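Local coordinates for protein xylulokinase (Brucella ovis, PDB 5VM1) that probably phosphorylates D-xylulose to D-xylulose 5-phosphate at the expense of ATP, as a sugar kinase of the FGGY family, at residues L326-K331 against R407-L412; N420-L425 against T462-Q467. All coordinates share one frame; numbering follows the deposited sequence.

Contact 1: L326-K331 against R407-L412; sequences LGETLK and RSTYWL
At the start of helix 409-419, in the C-terminal FGGY domain, the Tyr410 ring is clamped between Leu326, which ends helix 319-326, and Leu330 of the following loop. Leu326 CD2 sits over the centre of one face, 3.6 Å from the centroid of the Tyr410 ring, and Leu330 CD1 lies over the opposite face, displaced toward the rim, 4.0 Å from that centroid. Both are CH-pi contacts, for which branched methyl ends suit a flat ring. With CG anti to the backbone N (chi1 -161°), Tyr410 reaches out from the helix to the loop, where its OH accepts a hydrogen bond from Lys331 N (3.0 Å, 154° at the hydrogen). The loop also meets the ring through Gly327 O, at the edge 3.4 Å from Tyr410 CD2. Gly327 has positive phi as the chain leaves its helix, a conformation that suits glycine. On the exposed side, Thr409 OG1 donates to Glu328 OE1 (3.0 Å), approaching from above the carboxylate plane; the bend of the glutamate at chi2 brings that oxygen back to the helix. Ser408 OG caps the turn by accepting from Trp411 N at 2.9 Å, the side-chain bond characteristic of a helix N-cap.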
loop_
_atom_site.group_PDB
_atom_site.type_symbol
_atom_site.label_atom_id
_atom_site.label_comp_id
_atom_site.label_asym_id
_atom_site.label_seq_id
_atom_site.Cartn_x
_atom_site.Cartn_y
_atom_site.Cartn_z
ATOM N N LEU A 326 24.480 -0.804 16.746
ATOM C CA LEU A 326 25.184 -1.182 15.523
ATOM C C LEU A 326 25.950 -0.004 14.923
ATOM O O LEU A 326 27.085 -0.164 14.452
ATOM C CB LEU A 326 24.182 -1.735 14.522
ATOM C CG LEU A 326 24.729 -2.330 13.241
ATOM C CD1 LEU A 326 25.700 -3.459 13.548
ATOM C CD2 LEU A 326 23.552 -2.818 12.402
ATOM N N GLY A 327 25.358 1.187 14.944
ATOM C CA GLY A 327 26.051 2.398 14.543
ATOM C C GLY A 327 25.642 2.914 13.174
ATOM O O GLY A 327 24.781 2.362 12.478
ATOM N N GLU A 328 26.345 3.979 12.774
ATOM C CA GLU A 328 26.093 4.661 11.513
ATOM C C GLU A 328 27.003 4.204 10.377
ATOM O O GLU A 328 26.650 4.406 9.209
ATOM C CB GLU A 328 26.268 6.184 11.693
ATOM C CG GLU A 328 25.531 6.830 12.880
ATOM C CD GLU A 328 24.044 7.067 12.633
ATOM O OE1 GLU A 328 23.679 7.853 11.726
ATOM O OE2 GLU A 328 23.234 6.472 13.367
ATOM N N THR A 329 28.110 3.527 10.677
ATOM C CA THR A 329 29.065 3.100 9.663
ATOM C C THR A 329 28.762 1.677 9.192
ATOM O O THR A 329 28.569 0.765 10.010
ATOM C CB THR A 329 30.492 3.194 10.205
ATOM O OG1 THR A 329 30.803 4.568 10.462
ATOM C CG2 THR A 329 31.492 2.632 9.196
ATOM N N LEU A 330 28.656 1.507 7.872
ATOM C CA LEU A 330 28.384 0.195 7.302
ATOM C C LEU A 330 29.578 -0.726 7.518
ATOM O O LEU A 330 30.737 -0.313 7.389
ATOM C CB LEU A 330 28.072 0.298 5.810
ATOM C CG LEU A 330 27.342 -0.910 5.195
ATOM C CD1 LEU A 330 25.879 -0.949 5.634
ATOM C CD2 LEU A 330 27.425 -0.925 3.685
ATOM N N LYS A 331 29.285 -1.967 7.889
ATOM C CA LYS A 331 30.285 -3.010 8.081
ATOM C C LYS A 331 30.182 -4.058 6.978
ATOM O O LYS A 331 29.109 -4.277 6.404
ATOM C CB LYS A 331 30.094 -3.688 9.435
ATOM C CG LYS A 331 30.290 -2.772 10.620
ATOM C CD LYS A 331 29.978 -3.526 11.884
ATOM C CE LYS A 331 29.876 -2.614 13.091
ATOM N NZ LYS A 331 29.282 -3.415 14.208
ATOM N N ARG A 407 14.397 5.313 9.175
ATOM C CA ARG A 407 15.071 6.132 10.174
ATOM C C ARG A 407 16.416 5.562 10.600
ATOM O O ARG A 407 17.132 6.224 11.349
ATOM C CB ARG A 407 14.171 6.317 11.395
ATOM C CG ARG A 407 13.133 7.392 11.169
ATOM C CD ARG A 407 12.095 7.399 12.250
ATOM N NE ARG A 407 11.093 8.430 12.016
ATOM C CZ ARG A 407 9.791 8.254 12.228
ATOM N NH1 ARG A 407 9.343 7.080 12.665
ATOM N NH2 ARG A 407 8.934 9.242 11.995
ATOM N N SER A 408 16.794 4.384 10.094
ATOM C CA SER A 408 18.078 3.758 10.391
ATOM C C SER A 408 19.078 4.071 9.275
ATOM O O SER A 408 18.946 3.578 8.150
ATOM C CB SER A 408 17.912 2.250 10.552
ATOM O OG SER A 408 19.169 1.631 10.404
ATOM N N THR A 409 20.101 4.862 9.603
ATOM C CA THR A 409 21.164 5.141 8.646
ATOM C C THR A 409 21.853 3.850 8.208
ATOM O O THR A 409 22.226 3.695 7.039
ATOM C CB THR A 409 22.180 6.112 9.256
ATOM O OG1 THR A 409 21.507 7.289 9.708
ATOM C CG2 THR A 409 23.214 6.500 8.240
ATOM N N TYR A 410 22.043 2.911 9.133
ATOM C CA TYR A 410 22.667 1.650 8.750
ATOM C C TYR A 410 21.825 0.941 7.705
ATOM O O TYR A 410 22.352 0.467 6.693
ATOM C CB TYR A 410 22.878 0.744 9.967
ATOM C CG TYR A 410 23.908 -0.332 9.716
ATOM C CD1 TYR A 410 23.604 -1.447 8.948
ATOM C CD2 TYR A 410 25.206 -0.208 10.225
ATOM C CE1 TYR A 410 24.549 -2.416 8.700
ATOM C CE2 TYR A 410 26.163 -1.177 9.986
ATOM C CZ TYR A 410 25.829 -2.280 9.216
ATOM O OH TYR A 410 26.774 -3.250 8.954
ATOM N N TRP A 411 20.508 0.872 7.932
ATOM C CA TRP A 411 19.638 0.132 7.018
ATOM C C TRP A 411 19.676 0.719 5.624
ATOM O O TRP A 411 19.632 -0.024 4.639
ATOM C CB TRP A 411 18.193 0.111 7.515
ATOM C CG TRP A 411 17.535 -1.215 7.305
ATOM C CD1 TRP A 411 17.965 -2.234 6.495
ATOM C CD2 TRP A 411 16.376 -1.706 7.989
ATOM N NE1 TRP A 411 17.122 -3.320 6.615
ATOM C CE2 TRP A 411 16.143 -3.021 7.529
ATOM C CE3 TRP A 411 15.504 -1.157 8.937
ATOM C CZ2 TRP A 411 15.077 -3.787 7.989
ATOM C CZ3 TRP A 411 14.445 -1.922 9.381
ATOM C CH2 TRP A 411 14.240 -3.216 8.911
ATOM N N LEU A 412 19.725 2.053 5.524
ATOM C CA LEU A 412 19.736 2.711 4.217
ATOM C C LEU A 412 21.038 2.457 3.477
ATOM O O LEU A 412 21.023 2.214 2.262
ATOM C CB LEU A 412 19.501 4.214 4.373
ATOM C CG LEU A 412 18.147 4.585 4.952
ATOM C CD1 LEU A 412 18.048 6.083 5.062
ATOM C CD2 LEU A 412 17.044 4.028 4.067
#

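Contact 2: N420-L425 against T462-Q467; sequences NVPIAL and TIEPEQ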
loop_
_atom_site.group_PDB
_atom_site.type_symbol
_atom_site.label_atom_id
_atom_site.label_comp_id
_atom_site.label_asym_id
_atom_site.label_seq_id
_atom_site.Cartn_x
_atom_site.Cartn_y
_atom_site.Cartn_z
ATOM N N ASN A 420 23.167 -1.413 -5.218
ATOM C CA ASN A 420 24.004 -0.479 -5.968
ATOM C C ASN A 420 23.158 0.586 -6.671
ATOM O O ASN A 420 23.380 0.908 -7.841
ATOM C CB ASN A 420 24.902 -1.189 -6.977
ATOM C CG ASN A 420 26.113 -0.355 -7.342
ATOM O OD1 ASN A 420 26.474 0.577 -6.612
ATOM N ND2 ASN A 420 26.720 -0.648 -8.487
ATOM N N VAL A 421 22.166 1.126 -5.957
ATOM C CA VAL A 421 21.473 2.356 -6.359
ATOM C C VAL A 421 21.534 3.340 -5.193
ATOM O O VAL A 421 21.522 2.923 -4.025
ATOM C CB VAL A 421 20.010 2.117 -6.794
ATOM C CG1 VAL A 421 19.886 0.936 -7.735
ATOM C CG2 VAL A 421 19.105 1.939 -5.605
ATOM N N PRO A 422 21.696 4.634 -5.458
ATOM C CA PRO A 422 21.526 5.647 -4.399
ATOM C C PRO A 422 20.100 5.682 -3.866
ATOM O O PRO A 422 19.144 5.446 -4.600
ATOM C CB PRO A 422 21.875 6.962 -5.108
ATOM C CG PRO A 422 21.633 6.673 -6.554
ATOM C CD PRO A 422 22.040 5.234 -6.754
ATOM N N ILE A 423 19.957 6.021 -2.587
ATOM C CA ILE A 423 18.647 6.121 -1.930
ATOM C C ILE A 423 18.450 7.551 -1.444
ATOM O O ILE A 423 19.226 8.039 -0.608
ATOM C CB ILE A 423 18.505 5.158 -0.738
ATOM C CG1 ILE A 423 18.835 3.721 -1.125
ATOM C CG2 ILE A 423 17.108 5.258 -0.163
ATOM C CD1 ILE A 423 18.386 2.743 -0.064
ATOM N N ALA A 424 17.357 8.178 -1.880
ATOM C CA ALA A 424 17.022 9.543 -1.490
ATOM C C ALA A 424 16.136 9.531 -0.252
ATOM O O ALA A 424 15.099 8.865 -0.220
ATOM C CB ALA A 424 16.311 10.273 -2.627
ATOM N N LEU A 425 16.553 10.271 0.760
ATOM C CA LEU A 425 15.812 10.403 1.995
ATOM C C LEU A 425 15.110 11.761 2.003
ATOM O O LEU A 425 15.780 12.800 1.861
ATOM C CB LEU A 425 16.772 10.267 3.171
ATOM C CG LEU A 425 16.172 10.075 4.547
ATOM C CD1 LEU A 425 15.163 8.938 4.507
ATOM C CD2 LEU A 425 17.310 9.764 5.481
ATOM N N THR A 462 21.276 12.017 0.659
ATOM C CA THR A 462 21.349 10.971 -0.356
ATOM C C THR A 462 22.401 9.963 0.079
ATOM O O THR A 462 23.578 10.314 0.252
ATOM C CB THR A 462 21.678 11.536 -1.748
ATOM O OG1 THR A 462 20.606 12.366 -2.208
ATOM C CG2 THR A 462 21.821 10.404 -2.750
ATOM N N ILE A 463 21.974 8.718 0.249
ATOM C CA ILE A 463 22.823 7.636 0.717
ATOM C C ILE A 463 23.339 6.919 -0.519
ATOM O O ILE A 463 22.573 6.256 -1.222
ATOM C CB ILE A 463 22.039 6.688 1.625
ATOM C CG1 ILE A 463 21.294 7.525 2.676
ATOM C CG2 ILE A 463 22.958 5.587 2.186
ATOM C CD1 ILE A 463 21.573 7.154 4.073
ATOM N N GLU A 464 24.658 7.054 -0.794
ATOM C CA GLU A 464 25.230 6.440 -1.978
ATOM C C GLU A 464 25.698 5.027 -1.652
ATOM O O GLU A 464 26.025 4.736 -0.502
ATOM C CB GLU A 464 26.397 7.273 -2.498
ATOM C CG GLU A 464 26.034 8.706 -2.878
ATOM C CD GLU A 464 25.261 8.808 -4.198
ATOM O OE1 GLU A 464 25.159 7.797 -4.930
ATOM O OE2 GLU A 464 24.788 9.917 -4.532
ATOM N N PRO A 465 25.745 4.113 -2.621
ATOM C CA PRO A 465 26.250 2.769 -2.317
ATOM C C PRO A 465 27.709 2.842 -1.908
ATOM O O PRO A 465 28.489 3.609 -2.481
ATOM C CB PRO A 465 26.081 2.013 -3.642
ATOM C CG PRO A 465 25.097 2.811 -4.437
ATOM C CD PRO A 465 25.311 4.237 -4.024
ATOM N N GLU A 466 28.078 2.027 -0.915
ATOM C CA GLU A 466 29.462 1.952 -0.443
ATOM C C GLU A 466 30.267 1.119 -1.431
ATOM O O GLU A 466 30.205 -0.116 -1.417
ATOM C CB GLU A 466 29.523 1.334 0.948
ATOM C CG GLU A 466 28.813 2.089 2.035
ATOM C CD GLU A 466 29.708 3.124 2.672
ATOM O OE1 GLU A 466 30.911 3.116 2.349
ATOM O OE2 GLU A 466 29.220 3.922 3.502
ATOM N N GLN A 467 31.074 1.794 -2.257
ATOM C CA GLN A 467 31.771 1.099 -3.334
ATOM C C GLN A 467 32.690 0.017 -2.778
ATOM O O GLN A 467 32.774 -1.084 -3.339
ATOM C CB GLN A 467 32.565 2.115 -4.181
ATOM C CG GLN A 467 32.255 2.144 -5.701
ATOM C CD GLN A 467 30.791 2.518 -6.037
ATOM O OE1 GLN A 467 30.130 3.283 -5.309
ATOM N NE2 GLN A 467 30.286 1.970 -7.149
#
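Ile423 and Ile463 form the antiparallel hydrogen-bonded pair that joins strand 423-426 to strand 459-463, the outermost strand on this side of the seven-stranded mixed sheet in the C-terminal half of this FGGY kinase. Ile423 N donates to Ile463 O and Ile463 N to Ile423 O, each at 3.0 Å and nearly straight, with 167° and 172° at the hydrogens. Both isoleucine side chains lie on the same sheet face, which helix 409-419 covers: Ile423 packs on Ile415, and Ile463 on Leu412 and Lys413. Beta-branched, apolar isoleucine suits both an extended backbone and this helix-covered face. Ala424 and Thr462, the neighbouring non-hydrogen-bonded pair, turn their side chains to the other face. There Thr462 puts OG1 beside its backbone N, which leaves CG2 anti to that N and directed at Pro422 CB.

Beyond the paired residues each segment carries one proline, Pro422 just before strand 423-426 and Pro465 two residues past strand 459-463. Pro422 lacks an N-H to offer, yet its CA makes a CA-H...O contact with Ile463 O at 3.4 Å, sharing that carbonyl with Ile423 N. Glu464 starts out away from the partner segment, but its bend at chi2 (-75°) folds the carboxylate back against the proline, and OE1 comes 3.4 Å from Pro422 CB. Farther along, Pro465 turns its ring toward the other segment, its CD packing against Pro422 CD and its CG against Val421 O. Asn420, the first residue past helix 409-419, has positive phi, a conformation that asparagine tolerates well. Its side chain crosses that of Pro465 at about a right angle, and the amide oxygen Asn420 OD1 rests 3.3 Å from Pro465 CB.

Along the chain, both segments of contact 1 precede those of contact 2, and the centres of the two contacts are about 12 Å apart. Helix 409-419 joins them: its first turn belongs to contact 1, and three residues (420-422) after its end the chain enters strand 423-426 of contact 2. The helix lies against strands 423-426 and 459-463, where Leu412 CB packs on Ile463 CD1 at 3.6 Å and Leu412 CD1 on Leu425 CD2. Leu330 of the 326-331 loop also touches Glu466 beyond strand 459-463. Loop, helix and the last two strands of the sheet thus form one continuous layered region of the C-terminal domain, away from the predicted catalytic and substrate-binding residues.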